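Local atomic coordinates of SCO1/SenC family lipoprotein (Bacillus anthracis, PDB entry 4HDE), a protein that probably takes part in copper delivery to cytochrome c oxidase, as relatives in the thioredoxin-like SCO1/SenC family do. Residues W35-M40 with V72-D77; F41-T46 with P78-P83; E84-F89 with W100-G105. All blocks are in the same frame, centred on the assembly; numbering follows the deposited sequence. Where two conformers were deposited one is given.

From the N terminus, strand 35-40 runs into the loop 41-46, and only after helix 48-64 does the chain return as strand 70-75 and the loop 78-83. Contact 1 closes this long loop by pairing the two strands. Contact 2 then joins the loops that leave them, so the segments of contacts 1 and 2 alternate along the chain and the two cross. Contact 3 follows in series and closes a short loop, laying helix 83-90 against strand 100-103, which is itself the sheet neighbour of strand 70-75. The D81 side chain receives the S75 hydroxyl, linking contact 2 to contact 1, while T42 CG2 packs on L86 CD2 between contacts 2 and 3.

Contact 1 (W35-M40 with V72-D77); sequences WVADFM and VSFSVD
The F39 and F74 rings are nearly parallel but slid so far apart that they barely overlap: their planes differ by 26°, the centroids stand 5.0 Å apart, and CD2 of F74 comes over one face of F39, toward its rim. They ride on the parallel pair of strands 35-40 and 70-75, the two strands of a right-handed beta-alpha-beta unit in the thioredoxin fold, with helix 48-64 as the crossover. V76 CG1 sits at the F39 edge, 3.7 Å from its CD1. Round F74, A37 CB is at the edge and V72 CG1 from its own strand covers part of one face; F74 CZ in turn lies at the edge of the W35 indole. V72 CG2 closes on W35 CE3 at 3.5 Å, coming in at a slant.

A37, F39, V72 and F74 fill one face of the sheet, where F114 and F119 meet the phenylalanines. D38, S73 and M40 point to the other, and M51, M55 and T52 of the crossover helix pack on that side.

One polar pair is buried there. D38 has CG between its backbone N and carbonyl carbon (chi1 72°), which brings OD1 across to the neighbouring strand, where S73 OG donates to its syn lone pair at 2.8 Å. The same hydroxyl is also hydrogen-bonded by W100 NE1, so the serine joins carboxylate and indole. Selenomethionine M40 lies alongside, its CG 3.9 Å from S73 CB.

Backbone bonds alternate along the pair, that from F74 N to D38 O being almost straight at 170°. Beyond the last strand residue the pattern carries on for one more bond, V76 N to M40 O at 2.8 Å.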
loop_
_atom_site.group_PDB
_atom_site.type_symbol
_atom_site.label_atom_id
_atom_site.label_comp_id
_atom_site.label_asym_id
_atom_site.label_seq_id
_atom_site.Cartn_x
_atom_site.Cartn_y
_atom_site.Cartn_z
ATOM N N TRP A 35 3.960 5.650 6.611
ATOM C CA TRP A 35 3.404 5.242 5.334
ATOM C C TRP A 35 2.218 4.302 5.447
ATOM O O TRP A 35 1.983 3.680 6.478
ATOM C CB TRP A 35 4.483 4.692 4.393
ATOM C CG TRP A 35 5.336 3.539 4.868
ATOM C CD1 TRP A 35 6.297 3.570 5.832
ATOM C CD2 TRP A 35 5.363 2.210 4.324
ATOM N NE1 TRP A 35 6.911 2.339 5.935
ATOM C CE2 TRP A 35 6.351 1.489 5.021
ATOM C CE3 TRP A 35 4.642 1.562 3.316
ATOM C CZ2 TRP A 35 6.632 0.147 4.753
ATOM C CZ3 TRP A 35 4.931 0.226 3.044
ATOM C CH2 TRP A 35 5.911 -0.464 3.763
ATOM N N VAL A 36 1.439 4.273 4.373
ATOM C CA VAL A 36 0.254 3.437 4.294
ATOM C C VAL A 36 0.422 2.487 3.125
ATOM O O VAL A 36 0.783 2.908 2.026
ATOM C CB VAL A 36 -0.999 4.287 4.071
ATOM C CG1 VAL A 36 -2.240 3.417 4.040
ATOM C CG2 VAL A 36 -1.122 5.336 5.168
ATOM N N ALA A 37 0.176 1.205 3.371
ATOM C CA ALA A 37 0.346 0.166 2.353
ATOM C C ALA A 37 -0.980 -0.511 1.992
ATOM O O ALA A 37 -1.850 -0.719 2.851
ATOM C CB ALA A 37 1.330 -0.877 2.836
ATOM N N ASP A 38 -1.127 -0.854 0.714
ATOM C CA ASP A 38 -2.133 -1.818 0.304
ATOM C C ASP A 38 -1.575 -2.777 -0.753
ATOM O O ASP A 38 -0.448 -2.600 -1.230
ATOM C CB ASP A 38 -3.448 -1.134 -0.119
ATOM C CG ASP A 38 -3.357 -0.408 -1.452
ATOM O OD1 ASP A 38 -2.248 -0.199 -1.973
ATOM O OD2 ASP A 38 -4.431 -0.011 -1.988
ATOM N N PHE A 39 -2.377 -3.785 -1.086
ATOM C CA PHE A 39 -2.057 -4.801 -2.094
ATOM C C PHE A 39 -3.132 -4.761 -3.168
ATOM O O PHE A 39 -4.318 -4.705 -2.854
ATOM C CB PHE A 39 -1.995 -6.185 -1.446
ATOM C CG PHE A 39 -0.819 -6.362 -0.532
ATOM C CD1 PHE A 39 0.343 -6.956 -0.994
ATOM C CD2 PHE A 39 -0.863 -5.925 0.786
ATOM C CE1 PHE A 39 1.446 -7.118 -0.162
ATOM C CE2 PHE A 39 0.241 -6.085 1.623
ATOM C CZ PHE A 39 1.396 -6.681 1.143
HETATM N N MSE A 40 -2.726 -4.800 -4.428
HETATM C CA MSE A 40 -3.667 -4.679 -5.537
HETATM C C MSE A 40 -3.062 -5.221 -6.820
HETATM O O MSE A 40 -1.925 -5.675 -6.837
HETATM C CB MSE A 40 -4.054 -3.217 -5.732
HETATM C CG MSE A 40 -2.861 -2.274 -5.783
HETATM SE SE MSE A 40 -3.094 -0.842 -7.072
HETATM C CE MSE A 40 -2.657 -1.827 -8.691
ATOM N N VAL A 72 2.040 3.396 -0.502
ATOM C CA VAL A 72 2.683 2.308 -1.228
ATOM C C VAL A 72 1.643 1.264 -1.577
ATOM O O VAL A 72 0.912 0.795 -0.711
ATOM C CB VAL A 72 3.803 1.655 -0.387
ATOM C CG1 VAL A 72 4.418 0.453 -1.115
ATOM C CG2 VAL A 72 4.876 2.682 -0.040
ATOM N N SER A 73 1.585 0.910 -2.858
ATOM C CA SER A 73 0.716 -0.171 -3.323
ATOM C C SER A 73 1.580 -1.278 -3.908
ATOM O O SER A 73 2.319 -1.042 -4.862
ATOM C CB SER A 73 -0.240 0.326 -4.408
ATOM O OG SER A 73 -1.074 1.378 -3.921
ATOM N N PHE A 74 1.483 -2.481 -3.357
ATOM C CA PHE A 74 2.242 -3.619 -3.870
ATOM C C PHE A 74 1.398 -4.369 -4.883
ATOM O O PHE A 74 0.270 -4.754 -4.557
ATOM C CB PHE A 74 2.600 -4.607 -2.753
ATOM C CG PHE A 74 3.447 -4.030 -1.651
ATOM C CD1 PHE A 74 4.826 -3.967 -1.783
ATOM C CD2 PHE A 74 2.869 -3.598 -0.467
ATOM C CE1 PHE A 74 5.615 -3.452 -0.770
ATOM C CE2 PHE A 74 3.662 -3.075 0.560
ATOM C CZ PHE A 74 5.037 -3.014 0.401
ATOM N N SER A 75 1.932 -4.634 -6.074
ATOM C CA SER A 75 1.216 -5.483 -7.018
ATOM C C SER A 75 1.272 -6.948 -6.599
ATOM O O SER A 75 2.344 -7.490 -6.287
ATOM C CB SER A 75 1.769 -5.357 -8.437
ATOM O OG SER A 75 1.138 -6.314 -9.290
ATOM N N VAL A 76 0.110 -7.595 -6.600
ATOM C CA VAL A 76 0.041 -9.032 -6.370
ATOM C C VAL A 76 -0.079 -9.812 -7.672
ATOM O O VAL A 76 -0.343 -11.011 -7.652
ATOM C CB VAL A 76 -1.101 -9.408 -5.410
ATOM C CG1 VAL A 76 -0.876 -8.754 -4.050
ATOM C CG2 VAL A 76 -2.455 -9.003 -5.991
ATOM N N ASP A 77 0.128 -9.143 -8.798
ATOM C CA ASP A 77 0.172 -9.828 -10.086
ATOM C C ASP A 77 1.386 -9.355 -10.888
ATOM O O ASP A 77 1.239 -8.836 -11.986
ATOM C CB ASP A 77 -1.129 -9.561 -10.854
ATOM C CG ASP A 77 -1.322 -10.487 -12.041
ATOM O OD1 ASP A 77 -0.688 -11.567 -12.089
ATOM O OD2 ASP A 77 -2.131 -10.137 -12.922
#

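Contact 2 (F41-T46 with P78-P83); sequences FTNCQT and PDLDKP
D81 and T42 come at each other from opposite directions, and the carboxylate is gripped through both oxygens. Its setting is the pair of loops leaving the C-terminal ends of strands 35-40 and 70-75 in the thioredoxin fold; the first makes a type I beta turn from F41 to C44, and C44 opens the CxxxC sequence that binds copper in SCO relatives.

T42 N donates to D81 OD2 at 3.0 Å, on the syn side and somewhat out of the carboxylate plane. The hydroxyl of T42 takes the other oxygen: with OG1 between the backbone N and the carbonyl carbon (chi1 74°), it donates to D81 OD1 at 2.6 Å from well above the plane. That same rotation leaves T42 CG2 beside the carboxylate, and the methyl also packs on L86 of the following helix. D81 OD2 additionally receives the S75 hydroxyl. With so many donors the carboxylate is held against rotation, and its negative charge is probably stabilised.

F41 swings its ring away from D81 and over its own turn, where C44 CB sits 3.5 Å above one face. Within the second loop, K82 folds back to set NZ 2.9 Å from P78 O, in the carbonyl plane.

A water extends the grip on the carboxylate. It donates to D81 OD1 at 2.8 Å and accepts from both N43 N and N43 ND2, while lying in the plane of the F41 ring at its edge. The N43 amide, its side chain crossing that of L80 at about a right angle, brings ND2 within 3.6 Å of L80 CD1.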
loop_
_atom_site.group_PDB
_atom_site.type_symbol
_atom_site.label_atom_id
_atom_site.label_comp_id
_atom_site.label_asym_id
_atom_site.label_seq_id
_atom_site.Cartn_x
_atom_site.Cartn_y
_atom_site.Cartn_z
ATOM N N PHE A 41 -3.842 -5.215 -7.894
ATOM C CA PHE A 41 -3.315 -5.579 -9.207
ATOM C C PHE A 41 -4.105 -4.871 -10.288
ATOM O O PHE A 41 -5.285 -4.584 -10.106
ATOM C CB PHE A 41 -3.224 -7.105 -9.422
ATOM C CG PHE A 41 -4.550 -7.823 -9.478
ATOM C CD1 PHE A 41 -5.001 -8.396 -10.663
ATOM C CD2 PHE A 41 -5.312 -7.977 -8.331
ATOM C CE1 PHE A 41 -6.214 -9.075 -10.701
ATOM C CE2 PHE A 41 -6.518 -8.660 -8.364
ATOM C CZ PHE A 41 -6.971 -9.193 -9.541
ATOM N N THR A 42 -3.455 -4.566 -11.405
ATOM C CA THR A 42 -4.073 -3.684 -12.394
ATOM C C THR A 42 -5.176 -4.339 -13.213
ATOM O O THR A 42 -6.023 -3.641 -13.763
ATOM C CB THR A 42 -3.047 -3.019 -13.349
ATOM O OG1 THR A 42 -2.549 -3.975 -14.288
ATOM C CG2 THR A 42 -1.892 -2.412 -12.563
ATOM N N ASN A 43 -5.186 -5.664 -13.293
ATOM C CA ASN A 43 -6.237 -6.345 -14.045
ATOM C C ASN A 43 -7.429 -6.764 -13.190
ATOM O O ASN A 43 -8.247 -7.576 -13.612
ATOM C CB ASN A 43 -5.673 -7.540 -14.812
ATOM C CG ASN A 43 -4.906 -7.119 -16.050
ATOM O OD1 ASN A 43 -5.501 -6.748 -17.065
ATOM N ND2 ASN A 43 -3.580 -7.164 -15.973
ATOM N N CYS A 44 -7.529 -6.197 -11.995
ATOM C CA CYS A 44 -8.624 -6.522 -11.085
ATOM C C CYS A 44 -9.970 -6.040 -11.621
ATOM O O CYS A 44 -10.117 -4.882 -11.990
ATOM C CB CYS A 44 -8.370 -5.941 -9.692
ATOM S SG CYS A 44 -9.748 -6.235 -8.561
ATOM N N GLN A 45 -10.949 -6.938 -11.653
ATOM C CA GLN A 45 -12.280 -6.622 -12.175
ATOM C C GLN A 45 -13.257 -6.253 -11.062
ATOM O O GLN A 45 -14.438 -5.981 -11.314
ATOM C CB GLN A 45 -12.822 -7.798 -12.983
ATOM C CG GLN A 45 -12.001 -8.106 -14.219
ATOM C CD GLN A 45 -12.499 -9.332 -14.956
ATOM O OE1 GLN A 45 -13.150 -10.203 -14.373
ATOM N NE2 GLN A 45 -12.199 -9.406 -16.248
ATOM N N THR A 46 -12.763 -6.234 -9.827
ATOM C CA THR A 46 -13.622 -5.917 -8.690
ATOM C C THR A 46 -13.113 -4.762 -7.814
ATOM O O THR A 46 -13.391 -3.597 -8.092
ATOM C CB THR A 46 -13.969 -7.184 -7.838
ATOM O OG1 THR A 46 -12.780 -7.724 -7.245
ATOM C CG2 THR A 46 -14.642 -8.260 -8.698
ATOM N N PRO A 78 2.594 -9.562 -10.346
ATOM C CA PRO A 78 3.781 -9.011 -11.007
ATOM C C PRO A 78 4.081 -9.645 -12.364
ATOM O O PRO A 78 4.852 -9.066 -13.129
ATOM C CB PRO A 78 4.907 -9.309 -10.002
ATOM C CG PRO A 78 4.397 -10.501 -9.210
ATOM C CD PRO A 78 2.923 -10.231 -9.075
ATOM N N ASP A 79 3.516 -10.815 -12.656
ATOM C CA ASP A 79 3.693 -11.422 -13.977
ATOM C C ASP A 79 3.060 -10.561 -15.068
ATOM O O ASP A 79 3.505 -10.579 -16.220
ATOM C CB ASP A 79 3.110 -12.847 -14.020
ATOM C CG ASP A 79 3.848 -13.809 -13.107
ATOM O OD1 ASP A 79 5.097 -13.766 -13.075
ATOM O OD2 ASP A 79 3.173 -14.611 -12.420
ATOM N N LEU A 80 2.022 -9.809 -14.709
ATOM C CA LEU A 80 1.358 -8.922 -15.666
ATOM C C LEU A 80 1.653 -7.447 -15.403
ATOM O O LEU A 80 1.758 -6.657 -16.340
ATOM C CB LEU A 80 -0.159 -9.153 -15.685
ATOM C CG LEU A 80 -0.638 -10.411 -16.412
ATOM C CD1 LEU A 80 -2.156 -10.401 -16.486
ATOM C CD2 LEU A 80 -0.039 -10.497 -17.807
ATOM N N ASP A 81 1.786 -7.076 -14.134
ATOM C CA ASP A 81 1.990 -5.675 -13.775
ATOM C C ASP A 81 3.462 -5.311 -13.827
ATOM O O ASP A 81 4.215 -5.620 -12.901
ATOM C CB ASP A 81 1.455 -5.373 -12.370
ATOM C CG ASP A 81 -0.056 -5.461 -12.278
ATOM O OD1 ASP A 81 -0.719 -5.604 -13.325
ATOM O OD2 ASP A 81 -0.588 -5.364 -11.150
ATOM N N LYS A 82 3.878 -4.674 -14.912
ATOM C CA LYS A 82 5.212 -4.099 -14.987
ATOM C C LYS A 82 5.093 -2.605 -14.666
ATOM O O LYS A 82 3.989 -2.098 -14.502
ATOM C CB LYS A 82 5.828 -4.358 -16.366
ATOM C CG LYS A 82 5.611 -5.779 -16.882
ATOM C CD LYS A 82 6.148 -6.841 -15.923
ATOM C CE LYS A 82 5.901 -8.246 -16.469
ATOM N NZ LYS A 82 6.449 -9.278 -15.560
ATOM N N PRO A 83 6.225 -1.903 -14.544
ATOM C CA PRO A 83 6.114 -0.484 -14.191
ATOM C C PRO A 83 5.157 0.314 -15.089
ATOM O O PRO A 83 4.371 1.112 -14.558
ATOM C CB PRO A 83 7.557 0.010 -14.324
ATOM C CG PRO A 83 8.370 -1.189 -13.908
ATOM C CD PRO A 83 7.624 -2.377 -14.478
HETATM O O HOH W 1 -2.773 -7.463 -13.237
#

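Contact 3 (E84-F89 with W100-G105); sequences ENLKAF and WNLLTG
T104 OG1 hydrogen-bonds the backbone oxygen of D81, and the other branch of the same side chain serves the helix: T104 CG2 rests against L86 CD1 at 3.7 Å. The split follows from chi1 of -169°, which carries OG1 to the side opposite the backbone N and leaves the methyl between that N and the carbonyl carbon.

L86 carries most of the contact. Its CD1 lies against the backbone of L102 and L103, 3.7 Å from L102 O as well as close to T104, while nearer the backbone its CB meets L102 CB at 4.0 Å. Helix 83-90 is the connection of a second beta-alpha-beta unit in the thioredoxin-like sheet, between the parallel strands 70-75 and 100-103; its short segment runs at 141° to the strand, with the axes 8.7 Å apart at closest.

One turn on, F89 brings CD2 to 4.2 Å from L102 CD2, a slanting approach to the ring. F89 also touches F93, T42 and T52, so the ring reaches beyond the strand toward helix 48-64. L103 turns its side chain to the far side of the sheet, onto V72 and F74; its backbone O, bonded to S75 N, is also touched by L86 CD1 at 3.8 Å.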
loop_
_atom_site.group_PDB
_atom_site.type_symbol
_atom_site.label_atom_id
_atom_site.label_comp_id
_atom_site.label_asym_id
_atom_site.label_seq_id
_atom_site.Cartn_x
_atom_site.Cartn_y
_atom_site.Cartn_z
ATOM N N GLU A 84 5.201 0.120 -16.403
ATOM C CA GLU A 84 4.330 0.905 -17.273
ATOM C C GLU A 84 2.842 0.654 -16.977
ATOM O O GLU A 84 2.024 1.567 -17.068
ATOM C CB GLU A 84 4.661 0.661 -18.748
ATOM C CG GLU A 84 4.400 -0.753 -19.210
ATOM C CD GLU A 84 4.931 -1.022 -20.606
ATOM O OE1 GLU A 84 5.479 -0.092 -21.238
ATOM O OE2 GLU A 84 4.804 -2.173 -21.071
ATOM N N ASN A 85 2.498 -0.582 -16.637
ATOM C CA ASN A 85 1.136 -0.910 -16.257
ATOM C C ASN A 85 0.722 -0.142 -15.016
ATOM O O ASN A 85 -0.384 0.398 -14.959
ATOM C CB ASN A 85 0.985 -2.409 -16.007
ATOM C CG ASN A 85 1.397 -3.242 -17.198
ATOM O OD1 ASN A 85 2.565 -3.598 -17.348
ATOM N ND2 ASN A 85 0.435 -3.566 -18.051
ATOM N N LEU A 86 1.606 -0.084 -14.029
ATOM C CA LEU A 86 1.285 0.602 -12.778
ATOM C C LEU A 86 1.176 2.112 -12.971
ATOM O O LEU A 86 0.314 2.769 -12.371
ATOM C CB LEU A 86 2.325 0.284 -11.710
ATOM C CG LEU A 86 2.307 -1.184 -11.280
ATOM C CD1 LEU A 86 3.487 -1.456 -10.361
ATOM C CD2 LEU A 86 1.003 -1.538 -10.595
ATOM N N LYS A 87 2.041 2.663 -13.813
ATOM C CA LYS A 87 2.022 4.092 -14.082
ATOM C C LYS A 87 0.717 4.486 -14.775
ATOM O O LYS A 87 0.077 5.485 -14.413
ATOM C CB LYS A 87 3.232 4.482 -14.929
ATOM C CG LYS A 87 3.440 5.989 -15.085
ATOM C CD LYS A 87 4.781 6.292 -15.730
ATOM C CE LYS A 87 5.063 7.779 -15.758
ATOM N NZ LYS A 87 5.226 8.312 -14.381
ATOM N N ALA A 88 0.299 3.700 -15.761
ATOM C CA ALA A 88 -0.946 3.984 -16.466
ATOM C C ALA A 88 -2.152 3.819 -15.548
ATOM O O ALA A 88 -3.115 4.589 -15.630
ATOM C CB ALA A 88 -1.078 3.093 -17.688
ATOM N N PHE A 89 -2.086 2.824 -14.674
ATOM C CA PHE A 89 -3.154 2.564 -13.717
ATOM C C PHE A 89 -3.351 3.740 -12.762
ATOM O O PHE A 89 -4.469 4.241 -12.611
ATOM C CB PHE A 89 -2.862 1.274 -12.938
ATOM C CG PHE A 89 -3.895 0.941 -11.879
ATOM C CD1 PHE A 89 -5.048 0.256 -12.212
ATOM C CD2 PHE A 89 -3.692 1.302 -10.554
ATOM C CE1 PHE A 89 -5.992 -0.056 -11.244
ATOM C CE2 PHE A 89 -4.632 0.990 -9.586
ATOM C CZ PHE A 89 -5.773 0.314 -9.933
ATOM N N TRP A 100 3.499 8.615 -3.690
ATOM C CA TRP A 100 2.780 7.357 -3.896
ATOM C C TRP A 100 3.568 6.502 -4.876
ATOM O O TRP A 100 3.741 6.874 -6.044
ATOM C CB TRP A 100 1.375 7.616 -4.445
ATOM C CG TRP A 100 0.406 6.452 -4.375
ATOM C CD1 TRP A 100 0.690 5.119 -4.209
ATOM C CD2 TRP A 100 -1.011 6.549 -4.467
ATOM N NE1 TRP A 100 -0.481 4.386 -4.201
ATOM C CE2 TRP A 100 -1.537 5.248 -4.352
ATOM C CE3 TRP A 100 -1.897 7.621 -4.629
ATOM C CZ2 TRP A 100 -2.901 4.988 -4.409
ATOM C CZ3 TRP A 100 -3.253 7.360 -4.679
ATOM C CH2 TRP A 100 -3.741 6.054 -4.568
ATOM N N ASN A 101 4.065 5.372 -4.384
ATOM C CA ASN A 101 4.819 4.436 -5.206
ATOM C C ASN A 101 4.090 3.114 -5.311
ATOM O O ASN A 101 3.640 2.564 -4.305
ATOM C CB ASN A 101 6.219 4.238 -4.627
ATOM C CG ASN A 101 7.093 5.429 -4.849
ATOM O OD1 ASN A 101 7.747 5.539 -5.887
ATOM N ND2 ASN A 101 7.093 6.359 -3.896
ATOM N N LEU A 102 3.927 2.636 -6.540
ATOM C CA LEU A 102 3.311 1.338 -6.804
ATOM C C LEU A 102 4.447 0.416 -7.210
ATOM O O LEU A 102 5.269 0.780 -8.054
ATOM C CB LEU A 102 2.248 1.446 -7.903
ATOM C CG LEU A 102 1.057 2.338 -7.551
ATOM C CD1 LEU A 102 1.320 3.807 -7.885
ATOM C CD2 LEU A 102 -0.162 1.852 -8.293
ATOM N N LEU A 103 4.510 -0.759 -6.594
ATOM C CA LEU A 103 5.700 -1.601 -6.655
ATOM C C LEU A 103 5.457 -2.940 -7.349
ATOM O O LEU A 103 4.364 -3.512 -7.303
ATOM C CB LEU A 103 6.252 -1.832 -5.243
ATOM C CG LEU A 103 6.552 -0.573 -4.423
ATOM C CD1 LEU A 103 7.147 -0.930 -3.060
ATOM C CD2 LEU A 103 7.478 0.367 -5.178
ATOM N N THR A 104 6.517 -3.438 -7.976
ATOM C CA THR A 104 6.481 -4.694 -8.701
ATOM C C THR A 104 7.922 -5.135 -8.942
ATOM O O THR A 104 8.843 -4.643 -8.279
ATOM C CB THR A 104 5.699 -4.538 -10.021
ATOM O OG1 THR A 104 5.466 -5.835 -10.577
ATOM C CG2 THR A 104 6.440 -3.671 -11.018
ATOM N N GLY A 105 8.120 -6.076 -9.862
ATOM C CA GLY A 105 9.452 -6.466 -10.293
ATOM C C GLY A 105 9.952 -7.776 -9.719
ATOM O O GLY A 105 10.977 -8.292 -10.138
#